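Side-chain contacts in pseudouridine synthase (Pyrococcus abyssi, PDB 2AUS), which probably converts uridine to pseudouridine in RNA, being the archaeal Cbf5 member of the TruB family of pseudouridine synthases: residues Ile49-Pro54 against His218-Tyr223; Ala64-Ile69 against Leu89-Glu94; Lys130-Glu135 against Arg181-His186; Lys245-Leu250 against Val297-Ala302. All coordinates share one frame; numbering follows the deposited sequence.

Contact 1 of 4, residues Ile49-Pro54 against His218-Tyr223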
loop_
_atom_site.group_PDB
_atom_site.type_symbol
_atom_site.label_atom_id
_atom_site.label_comp_id
_atom_site.label_asym_id
_atom_site.label_seq_id
_atom_site.Cartn_x
_atom_site.Cartn_y
_atom_site.Cartn_z
ATOM N N ILE A 49 -10.668 -20.106 -6.483
ATOM C CA ILE A 49 -11.238 -19.011 -5.709
ATOM C C ILE A 49 -11.777 -17.925 -6.619
ATOM O O ILE A 49 -11.110 -17.515 -7.569
ATOM C CB ILE A 49 -10.178 -18.359 -4.789
ATOM C CG1 ILE A 49 -9.592 -19.407 -3.844
ATOM C CG2 ILE A 49 -10.801 -17.214 -3.989
ATOM C CD1 ILE A 49 -8.507 -18.856 -2.920
ATOM N N ASN A 50 -12.996 -17.474 -6.352
ATOM C CA ASN A 50 -13.574 -16.383 -7.133
ATOM C C ASN A 50 -13.220 -15.147 -6.307
ATOM O O ASN A 50 -14.006 -14.666 -5.490
ATOM C CB ASN A 50 -15.082 -16.555 -7.260
ATOM C CG ASN A 50 -15.727 -15.454 -8.077
ATOM O OD1 ASN A 50 -15.070 -14.785 -8.878
ATOM N ND2 ASN A 50 -17.024 -15.265 -7.883
ATOM N N LEU A 51 -12.005 -14.655 -6.516
ATOM C CA LEU A 51 -11.507 -13.522 -5.757
ATOM C C LEU A 51 -11.818 -12.145 -6.325
ATOM O O LEU A 51 -11.794 -11.940 -7.539
ATOM C CB LEU A 51 -9.996 -13.654 -5.596
ATOM C CG LEU A 51 -9.401 -12.690 -4.571
ATOM C CD1 LEU A 51 -9.467 -13.331 -3.174
ATOM C CD2 LEU A 51 -7.969 -12.364 -4.942
ATOM N N ASP A 52 -12.113 -11.205 -5.433
ATOM C CA ASP A 52 -12.372 -9.820 -5.831
ATOM C C ASP A 52 -11.019 -9.162 -5.639
ATOM O O ASP A 52 -10.645 -8.816 -4.517
ATOM C CB ASP A 52 -13.391 -9.145 -4.903
ATOM C CG ASP A 52 -13.823 -7.759 -5.401
ATOM O OD1 ASP A 52 -13.103 -7.152 -6.225
ATOM O OD2 ASP A 52 -14.888 -7.270 -4.965
ATOM N N LYS A 53 -10.272 -9.025 -6.728
ATOM C CA LYS A 53 -8.950 -8.426 -6.658
ATOM C C LYS A 53 -9.024 -6.970 -6.209
ATOM O O LYS A 53 -9.856 -6.203 -6.690
ATOM C CB LYS A 53 -8.266 -8.494 -8.027
ATOM C CG LYS A 53 -6.942 -7.744 -8.097
ATOM C CD LYS A 53 -6.446 -7.612 -9.525
ATOM C CE LYS A 53 -5.160 -6.796 -9.588
ATOM N NZ LYS A 53 -5.340 -5.445 -8.966
ATOM N N PRO A 54 -8.170 -6.573 -5.261
ATOM C CA PRO A 54 -8.214 -5.177 -4.823
ATOM C C PRO A 54 -7.327 -4.357 -5.759
ATOM O O PRO A 54 -6.356 -4.876 -6.312
ATOM C CB PRO A 54 -7.644 -5.247 -3.407
ATOM C CG PRO A 54 -6.579 -6.294 -3.559
ATOM C CD PRO A 54 -7.276 -7.369 -4.402
ATOM N N HIS A 218 -9.233 -10.616 2.749
ATOM C CA HIS A 218 -9.495 -10.585 4.181
ATOM C C HIS A 218 -10.449 -11.705 4.538
ATOM O O HIS A 218 -10.324 -12.318 5.598
ATOM C CB HIS A 218 -10.075 -9.231 4.593
ATOM C CG HIS A 218 -9.042 -8.156 4.720
ATOM N ND1 HIS A 218 -9.362 -6.818 4.802
ATOM C CD2 HIS A 218 -7.692 -8.227 4.801
ATOM C CE1 HIS A 218 -8.252 -6.112 4.927
ATOM N NE2 HIS A 218 -7.226 -6.943 4.930
ATOM N N ASP A 219 -11.405 -11.976 3.655
ATOM C CA ASP A 219 -12.333 -13.065 3.899
ATOM C C ASP A 219 -11.531 -14.349 4.020
ATOM O O ASP A 219 -11.732 -15.121 4.949
ATOM C CB ASP A 219 -13.331 -13.225 2.756
ATOM C CG ASP A 219 -14.345 -12.113 2.705
ATOM O OD1 ASP A 219 -14.583 -11.484 3.760
ATOM O OD2 ASP A 219 -14.917 -11.887 1.613
ATOM N N LEU A 220 -10.617 -14.565 3.075
ATOM C CA LEU A 220 -9.790 -15.765 3.069
ATOM C C LEU A 220 -8.955 -15.901 4.332
ATOM O O LEU A 220 -8.829 -16.998 4.883
ATOM C CB LEU A 220 -8.862 -15.780 1.850
ATOM C CG LEU A 220 -9.530 -16.009 0.495
ATOM C CD1 LEU A 220 -8.461 -16.072 -0.590
ATOM C CD2 LEU A 220 -10.328 -17.309 0.537
ATOM N N VAL A 221 -8.371 -14.796 4.779
ATOM C CA VAL A 221 -7.560 -14.822 5.989
ATOM C C VAL A 221 -8.425 -15.252 7.167
ATOM O O VAL A 221 -8.056 -16.148 7.920
ATOM C CB VAL A 221 -6.953 -13.440 6.294
ATOM C CG1 VAL A 221 -6.322 -13.442 7.689
ATOM C CG2 VAL A 221 -5.907 -13.087 5.233
ATOM N N ASP A 222 -9.592 -14.636 7.305
ATOM C CA ASP A 222 -10.474 -14.964 8.418
ATOM C C ASP A 222 -11.058 -16.369 8.373
ATOM O O ASP A 222 -11.144 -17.041 9.403
ATOM C CB ASP A 222 -11.599 -13.934 8.511
ATOM C CG ASP A 222 -11.076 -12.525 8.709
ATOM O OD1 ASP A 222 -9.873 -12.374 9.026
ATOM O OD2 ASP A 222 -11.864 -11.567 8.555
ATOM N N TYR A 223 -11.465 -16.819 7.193
ATOM C CA TYR A 223 -12.039 -18.154 7.060
ATOM C C TYR A 223 -10.989 -19.234 7.307
ATOM O O TYR A 223 -11.285 -20.298 7.857
ATOM C CB TYR A 223 -12.637 -18.323 5.668
ATOM C CG TYR A 223 -13.772 -17.377 5.364
ATOM C CD1 TYR A 223 -14.176 -17.159 4.051
ATOM C CD2 TYR A 223 -14.476 -16.734 6.389
ATOM C CE1 TYR A 223 -15.250 -16.329 3.755
ATOM C CE2 TYR A 223 -15.559 -15.901 6.105
ATOM C CZ TYR A 223 -15.938 -15.705 4.781
ATOM O OH TYR A 223 -16.995 -14.878 4.474
#
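The strand carrying Ile-49 and Leu-51 passes the helix carrying Leu-220 with the CA atoms of Leu-51 and Leu-220 9.3 Å apart, a spacing bridged by side chains, with no hydrogen bond between the two backbones. Ile-49 and Leu-51 stand two places apart on the strand and direct methyls at the same target, CD1 of Leu-220. Ile-49 meets it tip to tip, CD1 to CD1 at 3.6 Å. Both side chains are extended at the end: chi2 is 179° in Ile-49 and -177° in Leu-220, which lets each terminal methyl reach furthest from its backbone. Leu-51 comes in obliquely, and its CD1 lies 3.9 Å from CD1 of Leu-220. At that methyl the two directions differ by about 96°, so it is wedged between them. Asn-50, between the two apolar residues, is turned elsewhere: its ND2 bonds Thr-213 and Lys-209. On the helix, Asp-222 forms salt bridges with a chain of another protein, while Leu-220 also touches Ala-239. The buried aliphatic seam is that of a helix, 217-228, laid on a mixed beta sheet through strand 47-53, in keeping with the alpha/beta core of pseudouridine synthases.

Contact 2 of 4, residues Ala64-Ile69 against Leu89-Glu94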
loop_
_atom_site.group_PDB
_atom_site.type_symbol
_atom_site.label_atom_id
_atom_site.label_comp_id
_atom_site.label_asym_id
_atom_site.label_seq_id
_atom_site.Cartn_x
_atom_site.Cartn_y
_atom_site.Cartn_z
ATOM N N ALA A 64 0.363 -14.484 -5.021
ATOM C CA ALA A 64 1.406 -14.759 -4.038
ATOM C C ALA A 64 0.804 -14.649 -2.634
ATOM O O ALA A 64 1.088 -15.472 -1.770
ATOM C CB ALA A 64 2.566 -13.765 -4.199
ATOM N N TRP A 65 -0.026 -13.631 -2.413
ATOM C CA TRP A 65 -0.670 -13.439 -1.112
ATOM C C TRP A 65 -1.583 -14.612 -0.785
ATOM O O TRP A 65 -1.632 -15.086 0.350
ATOM C CB TRP A 65 -1.509 -12.156 -1.091
ATOM C CG TRP A 65 -0.714 -10.889 -1.038
ATOM C CD1 TRP A 65 0.576 -10.745 -0.607
ATOM C CD2 TRP A 65 -1.181 -9.569 -1.357
ATOM N NE1 TRP A 65 0.939 -9.421 -0.635
ATOM C CE2 TRP A 65 -0.118 -8.676 -1.091
ATOM C CE3 TRP A 65 -2.394 -9.054 -1.840
ATOM C CZ2 TRP A 65 -0.232 -7.293 -1.290
ATOM C CZ3 TRP A 65 -2.508 -7.677 -2.038
ATOM C CH2 TRP A 65 -1.431 -6.813 -1.762
ATOM N N ILE A 66 -2.322 -15.071 -1.787
ATOM C CA ILE A 66 -3.236 -16.183 -1.593
ATOM C C ILE A 66 -2.469 -17.451 -1.189
ATOM O O ILE A 66 -2.909 -18.195 -0.313
ATOM C CB ILE A 66 -4.080 -16.406 -2.871
ATOM C CG1 ILE A 66 -5.173 -15.333 -2.940
ATOM C CG2 ILE A 66 -4.669 -17.804 -2.892
ATOM C CD1 ILE A 66 -5.950 -15.323 -4.228
ATOM N N LYS A 67 -1.312 -17.679 -1.807
ATOM C CA LYS A 67 -0.509 -18.852 -1.478
ATOM C C LYS A 67 -0.024 -18.773 -0.032
ATOM O O LYS A 67 0.025 -19.787 0.673
ATOM C CB LYS A 67 0.692 -18.976 -2.425
ATOM C CG LYS A 67 0.301 -19.116 -3.892
ATOM C CD LYS A 67 1.397 -19.767 -4.728
ATOM C CE LYS A 67 2.654 -18.923 -4.785
ATOM N NZ LYS A 67 3.737 -19.601 -5.560
ATOM N N ARG A 68 0.316 -17.566 0.415
ATOM C CA ARG A 68 0.785 -17.374 1.778
ATOM C C ARG A 68 -0.348 -17.568 2.771
ATOM O O ARG A 68 -0.188 -18.262 3.764
ATOM C CB ARG A 68 1.391 -15.977 1.953
ATOM C CG ARG A 68 2.549 -15.708 1.014
ATOM C CD ARG A 68 3.400 -14.530 1.459
ATOM N NE ARG A 68 4.482 -14.297 0.502
ATOM C CZ ARG A 68 4.376 -13.532 -0.583
ATOM N NH1 ARG A 68 3.236 -12.907 -0.852
ATOM N NH2 ARG A 68 5.402 -13.407 -1.414
ATOM N N ILE A 69 -1.494 -16.963 2.491
ATOM C CA ILE A 69 -2.649 -17.068 3.372
ATOM C C ILE A 69 -3.128 -18.504 3.541
ATOM O O ILE A 69 -3.369 -18.961 4.659
ATOM C CB ILE A 69 -3.834 -16.237 2.842
ATOM C CG1 ILE A 69 -3.428 -14.768 2.736
ATOM C CG2 ILE A 69 -5.048 -16.422 3.760
ATOM C CD1 ILE A 69 -4.445 -13.904 2.006
ATOM N N LEU A 89 -11.300 -12.145 -10.112
ATOM C CA LEU A 89 -10.001 -12.709 -10.443
ATOM C C LEU A 89 -9.994 -14.177 -10.030
ATOM O O LEU A 89 -9.734 -14.507 -8.869
ATOM C CB LEU A 89 -8.875 -11.969 -9.707
ATOM C CG LEU A 89 -7.491 -12.511 -10.059
ATOM C CD1 LEU A 89 -7.155 -12.135 -11.498
ATOM C CD2 LEU A 89 -6.456 -11.956 -9.107
ATOM N N PRO A 90 -10.298 -15.080 -10.974
ATOM C CA PRO A 90 -10.302 -16.504 -10.629
ATOM C C PRO A 90 -8.883 -16.968 -10.323
ATOM O O PRO A 90 -7.963 -16.752 -11.116
ATOM C CB PRO A 90 -10.858 -17.166 -11.888
ATOM C CG PRO A 90 -11.734 -16.110 -12.469
ATOM C CD PRO A 90 -10.878 -14.865 -12.307
ATOM N N VAL A 91 -8.704 -17.593 -9.170
ATOM C CA VAL A 91 -7.391 -18.090 -8.787
ATOM C C VAL A 91 -7.511 -19.585 -8.505
ATOM O O VAL A 91 -8.158 -19.992 -7.533
ATOM C CB VAL A 91 -6.855 -17.365 -7.523
ATOM C CG1 VAL A 91 -5.456 -17.860 -7.188
ATOM C CG2 VAL A 91 -6.822 -15.862 -7.758
ATOM N N ALA A 92 -6.909 -20.398 -9.370
ATOM C CA ALA A 92 -6.944 -21.849 -9.206
ATOM C C ALA A 92 -5.851 -22.243 -8.213
ATOM O O ALA A 92 -4.758 -21.669 -8.224
ATOM C CB ALA A 92 -6.729 -22.538 -10.557
ATOM N N LEU A 93 -6.145 -23.224 -7.366
ATOM C CA LEU A 93 -5.204 -23.648 -6.334
ATOM C C LEU A 93 -4.567 -25.027 -6.508
ATOM O O LEU A 93 -5.182 -25.964 -7.027
ATOM C CB LEU A 93 -5.897 -23.634 -4.967
ATOM C CG LEU A 93 -6.842 -22.469 -4.669
ATOM C CD1 LEU A 93 -7.552 -22.734 -3.353
ATOM C CD2 LEU A 93 -6.061 -21.153 -4.612
ATOM N N GLU A 94 -3.328 -25.130 -6.040
ATOM C CA GLU A 94 -2.569 -26.370 -6.054
ATOM C C GLU A 94 -2.731 -27.215 -7.317
ATOM O O GLU A 94 -2.354 -26.800 -8.411
ATOM C CB GLU A 94 -2.962 -27.191 -4.818
ATOM C CG GLU A 94 -2.847 -26.416 -3.506
ATOM C CD GLU A 94 -1.422 -26.382 -2.951
ATOM O OE1 GLU A 94 -0.469 -26.187 -3.734
ATOM O OE2 GLU A 94 -1.253 -26.543 -1.722
#
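Ile-66 meets Val-91 and Leu-93 chiefly through methyl groups, so neither a face nor an edge of any flat group takes part. Two flat groups of these segments, the indole of Trp-65 and the carboxylate of Glu-94, are engaged elsewhere: the indole packs on Pro-57 and Leu-217 and meets an aromatic ring on a chain of another protein, the planes inclined at about 55°, and the carboxylate takes the backbone N-H groups of Glu-73 and Lys-74 at OE1.

That leaves one isoleucine to cross the gap, in which the CA atoms of Ile-66 and Val-91 are 8.5 Å apart. Its two branches have different targets. The longer one ends in CD1, which meets Val-91 tip to tip and settles over the fork of the valine: CD1 of Ile-66 is 3.7 Å from CG2 of Val-91 and 3.9 Å from CG1 of Val-91. With chi2 at 172° this branch is extended, which explains its reach. The shorter branch, CG2 of Ile-66, lies 4.0 Å from CD2 of Leu-93, the two side chains crossing at about a right angle.

Of the 112 Å² buried here, Ile-66 supplies 62 Å², consistent with one side chain serving two strand residues. Leu-51 and Leu-220 also touch it. The strand is held in turn by backbone bonds, Val-91 to Ile-49 and Ala-92 to Gly-76, which place it between strands 47-53 and 75-77. Helix 59-69 therefore lies over antiparallel neighbours of a mixed sheet, a helix-on-sheet layer of the TruB-type synthase fold.

Contact 3 of 4, residues Lys130-Glu135 against Arg181-His186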
loop_
_atom_site.group_PDB
_atom_site.type_symbol
_atom_site.label_atom_id
_atom_site.label_comp_id
_atom_site.label_asym_id
_atom_site.label_seq_id
_atom_site.Cartn_x
_atom_site.Cartn_y
_atom_site.Cartn_z
ATOM N N LYS A 130 -23.445 3.094 -28.772
ATOM C CA LYS A 130 -24.400 2.077 -29.176
ATOM C C LYS A 130 -23.845 1.411 -30.433
ATOM O O LYS A 130 -24.088 0.235 -30.687
ATOM C CB LYS A 130 -25.762 2.714 -29.471
ATOM C CG LYS A 130 -26.886 1.715 -29.695
ATOM C CD LYS A 130 -27.147 0.891 -28.441
ATOM C CE LYS A 130 -28.274 -0.117 -28.648
ATOM N NZ LYS A 130 -28.497 -0.957 -27.435
ATOM N N GLU A 131 -23.073 2.173 -31.201
ATOM C CA GLU A 131 -22.484 1.673 -32.435
ATOM C C GLU A 131 -21.211 0.862 -32.198
ATOM O O GLU A 131 -20.722 0.199 -33.112
ATOM C CB GLU A 131 -22.166 2.837 -33.378
ATOM C CG GLU A 131 -20.923 3.625 -32.983
ATOM C CD GLU A 131 -20.648 4.807 -33.893
ATOM O OE1 GLU A 131 -21.520 5.698 -33.997
ATOM O OE2 GLU A 131 -19.557 4.841 -34.504
ATOM N N PHE A 132 -20.659 0.925 -30.989
ATOM C CA PHE A 132 -19.447 0.167 -30.695
ATOM C C PHE A 132 -19.742 -1.268 -30.300
ATOM O O PHE A 132 -18.826 -2.065 -30.099
ATOM C CB PHE A 132 -18.614 0.846 -29.609
ATOM C CG PHE A 132 -17.604 1.806 -30.153
ATOM C CD1 PHE A 132 -17.966 3.107 -30.481
ATOM C CD2 PHE A 132 -16.301 1.391 -30.396
ATOM C CE1 PHE A 132 -17.044 3.982 -31.047
ATOM C CE2 PHE A 132 -15.371 2.255 -30.962
ATOM C CZ PHE A 132 -15.743 3.556 -31.290
ATOM N N GLU A 133 -21.023 -1.592 -30.183
ATOM C CA GLU A 133 -21.420 -2.950 -29.851
ATOM C C GLU A 133 -21.221 -3.776 -31.115
ATOM O O GLU A 133 -21.693 -3.406 -32.189
ATOM C CB GLU A 133 -22.883 -2.986 -29.411
ATOM C CG GLU A 133 -23.127 -2.340 -28.061
ATOM C CD GLU A 133 -24.596 -2.137 -27.771
ATOM O OE1 GLU A 133 -25.233 -1.341 -28.492
ATOM O OE2 GLU A 133 -25.115 -2.774 -26.829
ATOM N N GLY A 134 -20.504 -4.884 -30.982
ATOM C CA GLY A 134 -20.232 -5.731 -32.126
ATOM C C GLY A 134 -18.737 -5.783 -32.365
ATOM O O GLY A 134 -17.952 -5.548 -31.445
ATOM N N GLU A 135 -18.336 -6.075 -33.597
ATOM C CA GLU A 135 -16.923 -6.154 -33.933
ATOM C C GLU A 135 -16.199 -4.823 -33.780
ATOM O O GLU A 135 -16.714 -3.772 -34.160
ATOM C CB GLU A 135 -16.739 -6.637 -35.374
ATOM C CG GLU A 135 -17.229 -8.050 -35.653
ATOM C CD GLU A 135 -16.535 -9.093 -34.795
ATOM O OE1 GLU A 135 -15.294 -9.012 -34.646
ATOM O OE2 GLU A 135 -17.228 -10.002 -34.284
ATOM N N ARG A 181 -9.336 -0.473 -22.260
ATOM C CA ARG A 181 -8.675 0.821 -22.379
ATOM C C ARG A 181 -8.687 1.269 -23.842
ATOM O O ARG A 181 -8.968 2.432 -24.144
ATOM C CB ARG A 181 -7.232 0.752 -21.869
ATOM C CG ARG A 181 -6.546 2.119 -21.831
ATOM C CD ARG A 181 -5.076 2.041 -21.426
ATOM N NE ARG A 181 -4.892 1.741 -20.008
ATOM C CZ ARG A 181 -5.269 2.540 -19.012
ATOM N NH1 ARG A 181 -5.862 3.702 -19.268
ATOM N NH2 ARG A 181 -5.045 2.183 -17.752
ATOM N N SER A 182 -8.385 0.338 -24.743
ATOM C CA SER A 182 -8.368 0.628 -26.177
ATOM C C SER A 182 -9.782 0.939 -26.659
ATOM O O SER A 182 -9.993 1.851 -27.462
ATOM C CB SER A 182 -7.802 -0.568 -26.952
ATOM O OG SER A 182 -7.919 -0.372 -28.352
ATOM N N LEU A 183 -10.747 0.168 -26.167
ATOM C CA LEU A 183 -12.143 0.372 -26.522
ATOM C C LEU A 183 -12.545 1.801 -26.153
ATOM O O LEU A 183 -13.190 2.504 -26.936
ATOM C CB LEU A 183 -13.039 -0.609 -25.767
ATOM C CG LEU A 183 -14.543 -0.347 -25.903
ATOM C CD1 LEU A 183 -14.984 -0.668 -27.323
ATOM C CD2 LEU A 183 -15.318 -1.195 -24.910
ATOM N N ILE A 184 -12.160 2.230 -24.956
ATOM C CA ILE A 184 -12.499 3.573 -24.509
ATOM C C ILE A 184 -11.782 4.611 -25.360
ATOM O O ILE A 184 -12.355 5.644 -25.697
ATOM C CB ILE A 184 -12.158 3.771 -23.005
ATOM C CG1 ILE A 184 -13.170 2.991 -22.151
ATOM C CG2 ILE A 184 -12.170 5.261 -22.640
ATOM C CD1 ILE A 184 -13.033 3.196 -20.656
ATOM N N HIS A 185 -10.534 4.327 -25.715
ATOM C CA HIS A 185 -9.757 5.242 -26.543
ATOM C C HIS A 185 -10.465 5.444 -27.888
ATOM O O HIS A 185 -10.585 6.567 -28.372
ATOM C CB HIS A 185 -8.352 4.673 -26.762
ATOM C CG HIS A 185 -7.467 5.539 -27.605
ATOM N ND1 HIS A 185 -7.007 6.768 -27.183
ATOM C CD2 HIS A 185 -6.950 5.349 -28.843
ATOM C CE1 HIS A 185 -6.244 7.298 -28.123
ATOM N NE2 HIS A 185 -6.193 6.457 -29.141
ATOM N N HIS A 186 -10.949 4.355 -28.481
ATOM C CA HIS A 186 -11.638 4.435 -29.765
ATOM C C HIS A 186 -12.966 5.169 -29.661
ATOM O O HIS A 186 -13.390 5.825 -30.612
ATOM C CB HIS A 186 -11.856 3.033 -30.341
ATOM C CG HIS A 186 -10.593 2.378 -30.810
ATOM N ND1 HIS A 186 -10.585 1.272 -31.633
ATOM C CD2 HIS A 186 -9.294 2.687 -30.583
ATOM C CE1 HIS A 186 -9.335 0.931 -31.894
ATOM N NE2 HIS A 186 -8.532 1.773 -31.270
#
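Phe-132 turns its CB toward helix 180-191 and meets Leu-183 and His-186 there. At CB the side chain leaves with chi1 at -91°, about 30° off the usual staggered position, and this swings CG and the ring against the helix. Beyond CG, CD2 of Phe-132 reaches CD1 of Leu-183 at 3.9 Å, the two side chains running past each other in opposite directions. Next, CE2 of Phe-132 touches CB of His-186 at 3.7 Å; these two side chains cross at about a right angle, and the imidazole leads away. At the tip, CZ of Phe-132 comes to 3.3 Å from the carbonyl O of His-186. Ile-187, Ala-190 and Ile-158 also touch the phenylalanine. The residue belongs to the connection between helix 122-131 and edge strand 134-137, and so joins that connection to the helix beside the six-stranded antiparallel sheet of the synthase fold. Cutting Phe-132 back to an alanine would probably open a gap between connection and helix, leaving CD1 of Leu-183 and CB of His-186 without their aromatic neighbour. In the same connection, OE2 of Glu-133 accepts the backbone N-H of Ile-158.

Contact 4 of 4, residues Lys245-Leu250 against Val297-Ala302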
loop_
_atom_site.group_PDB
_atom_site.type_symbol
_atom_site.label_atom_id
_atom_site.label_comp_id
_atom_site.label_asym_id
_atom_site.label_seq_id
_atom_site.Cartn_x
_atom_site.Cartn_y
_atom_site.Cartn_z
ATOM N N LYS A 245 -16.000 -25.706 -11.463
ATOM C CA LYS A 245 -16.670 -24.438 -11.733
ATOM C C LYS A 245 -16.013 -23.742 -12.925
ATOM O O LYS A 245 -16.693 -23.084 -13.721
ATOM C CB LYS A 245 -16.595 -23.537 -10.493
ATOM C CG LYS A 245 -17.171 -22.124 -10.666
ATOM C CD LYS A 245 -18.689 -22.115 -10.837
ATOM C CE LYS A 245 -19.245 -20.680 -10.866
ATOM N NZ LYS A 245 -18.821 -19.903 -9.646
ATOM N N ALA A 246 -14.696 -23.896 -13.056
ATOM C CA ALA A 246 -13.954 -23.254 -14.145
ATOM C C ALA A 246 -14.238 -23.773 -15.545
ATOM O O ALA A 246 -13.926 -23.097 -16.521
ATOM C CB ALA A 246 -12.457 -23.325 -13.871
ATOM N N VAL A 247 -14.814 -24.963 -15.667
ATOM C CA VAL A 247 -15.105 -25.504 -16.998
ATOM C C VAL A 247 -16.601 -25.552 -17.304
ATOM O O VAL A 247 -17.028 -26.184 -18.274
ATOM C CB VAL A 247 -14.523 -26.933 -17.180
ATOM C CG1 VAL A 247 -13.025 -26.922 -16.912
ATOM C CG2 VAL A 247 -15.230 -27.917 -16.257
ATOM N N GLU A 248 -17.394 -24.876 -16.479
ATOM C CA GLU A 248 -18.837 -24.843 -16.676
ATOM C C GLU A 248 -19.276 -24.340 -18.051
ATOM O O GLU A 248 -20.308 -24.754 -18.560
ATOM C CB GLU A 248 -19.490 -23.993 -15.588
ATOM C CG GLU A 248 -20.008 -24.825 -14.427
ATOM C CD GLU A 248 -20.399 -23.990 -13.228
ATOM O OE1 GLU A 248 -20.991 -22.906 -13.424
ATOM O OE2 GLU A 248 -20.117 -24.433 -12.090
ATOM N N HIS A 249 -18.500 -23.448 -18.654
ATOM C CA HIS A 249 -18.865 -22.931 -19.967
ATOM C C HIS A 249 -18.221 -23.712 -21.109
ATOM O O HIS A 249 -18.361 -23.339 -22.269
ATOM C CB HIS A 249 -18.498 -21.444 -20.074
ATOM C CG HIS A 249 -19.382 -20.545 -19.262
ATOM N ND1 HIS A 249 -19.153 -19.192 -19.134
ATOM C CD2 HIS A 249 -20.511 -20.804 -18.560
ATOM C CE1 HIS A 249 -20.104 -18.655 -18.391
ATOM N NE2 HIS A 249 -20.940 -19.611 -18.030
ATOM N N LEU A 250 -17.521 -24.796 -20.792
ATOM C CA LEU A 250 -16.878 -25.587 -21.836
ATOM C C LEU A 250 -17.686 -26.802 -22.254
ATOM O O LEU A 250 -18.465 -27.342 -21.476
ATOM C CB LEU A 250 -15.508 -26.096 -21.384
ATOM C CG LEU A 250 -14.377 -25.131 -21.053
ATOM C CD1 LEU A 250 -13.125 -25.949 -20.783
ATOM C CD2 LEU A 250 -14.156 -24.162 -22.196
ATOM N N VAL A 297 -11.804 -34.485 -15.287
ATOM C CA VAL A 297 -10.691 -35.414 -15.427
ATOM C C VAL A 297 -9.504 -34.722 -16.099
ATOM O O VAL A 297 -8.372 -34.781 -15.612
ATOM C CB VAL A 297 -11.070 -36.627 -16.301
ATOM C CG1 VAL A 297 -9.867 -37.567 -16.417
ATOM C CG2 VAL A 297 -12.296 -37.341 -15.711
ATOM N N ALA A 298 -9.781 -34.071 -17.225
ATOM C CA ALA A 298 -8.731 -33.423 -17.993
ATOM C C ALA A 298 -9.275 -32.452 -19.025
ATOM O O ALA A 298 -10.444 -32.506 -19.387
ATOM C CB ALA A 298 -7.909 -34.490 -18.694
ATOM N N LEU A 299 -8.410 -31.557 -19.489
ATOM C CA LEU A 299 -8.765 -30.598 -20.515
ATOM C C LEU A 299 -8.075 -31.112 -21.762
ATOM O O LEU A 299 -6.981 -31.680 -21.681
ATOM C CB LEU A 299 -8.247 -29.197 -20.166
ATOM C CG LEU A 299 -9.020 -28.440 -19.087
ATOM C CD1 LEU A 299 -8.397 -27.061 -18.853
ATOM C CD2 LEU A 299 -10.478 -28.292 -19.523
ATOM N N GLY A 300 -8.705 -30.939 -22.915
ATOM C CA GLY A 300 -8.080 -31.416 -24.127
ATOM C C GLY A 300 -8.641 -30.801 -25.387
ATOM O O GLY A 300 -9.582 -30.008 -25.345
ATOM N N LYS A 301 -8.048 -31.179 -26.514
ATOM C CA LYS A 301 -8.470 -30.684 -27.812
ATOM C C LYS A 301 -9.232 -31.806 -28.490
ATOM O O LYS A 301 -8.721 -32.911 -28.629
ATOM C CB LYS A 301 -7.249 -30.293 -28.649
ATOM C CG LYS A 301 -7.587 -29.585 -29.953
ATOM C CD LYS A 301 -6.347 -29.404 -30.838
ATOM C CE LYS A 301 -5.271 -28.537 -30.177
ATOM N NZ LYS A 301 -5.693 -27.105 -30.011
ATOM N N ALA A 302 -10.465 -31.530 -28.890
ATOM C CA ALA A 302 -11.274 -32.538 -29.558
ATOM C C ALA A 302 -10.606 -32.900 -30.880
ATOM O O ALA A 302 -10.138 -32.020 -31.602
ATOM C CB ALA A 302 -12.677 -32.002 -29.809
#
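Leu-299 receives Val-247 and Leu-250 on a single methyl, CD2, at the place where the PUA sheet meets the chain segment leading into it. CD2 of Leu-299 is 3.8 Å from CD1 of Leu-250 and 3.9 Å from CG1 of Val-247. The angle at CD2 between those two methyls is about 63°, so the three form a compact, nearly equilateral cluster. Leu-250 crosses Leu-299 at about a right angle, and Val-247 comes in aslant. CG of Leu-299 lies anti to the carbonyl carbon (chi1 -76°), and its CD2 branch makes the contact. Outward from this first shell, Ala-102 touches both Val-247 and Leu-250, Ala-288 lies on Val-247, and Phe-324 packs against Leu-299. Strand 296-302 is held by backbone bonds of Leu-299 to Glu-321, and within the same strand, just ahead of Leu-299, Val-297 and Ala-298 both face Ile-289 in a classic beta bulge. Within 245-250 a type I beta turn from Val-247 to Leu-250 brings the turn's first and last residues to the same side chain. Closing that turn, N of Leu-250 donates to O of Val-247 at 2.9 Å.

How the contacts relate
Contacts 1 and 2 form one continuous core: their centres are 9 Å apart, CD2 of Leu-51 packs on CD1 of Ile-66 at 3.7 Å, and strands 47-53 and 88-93 are neighbours in the same sheet. Both also lie beside a chain of another protein, which reaches neither contact 3 nor contact 4. Contact 3 stands apart on the six-stranded sheet, its centre 32 Å from that of contact 1 and 33 Å from that of contact 2. Contact 4, at the PUA sheet, approaches the core more closely, its nearest atoms about 5 Å from contact 1 and about 7 Å from contact 2.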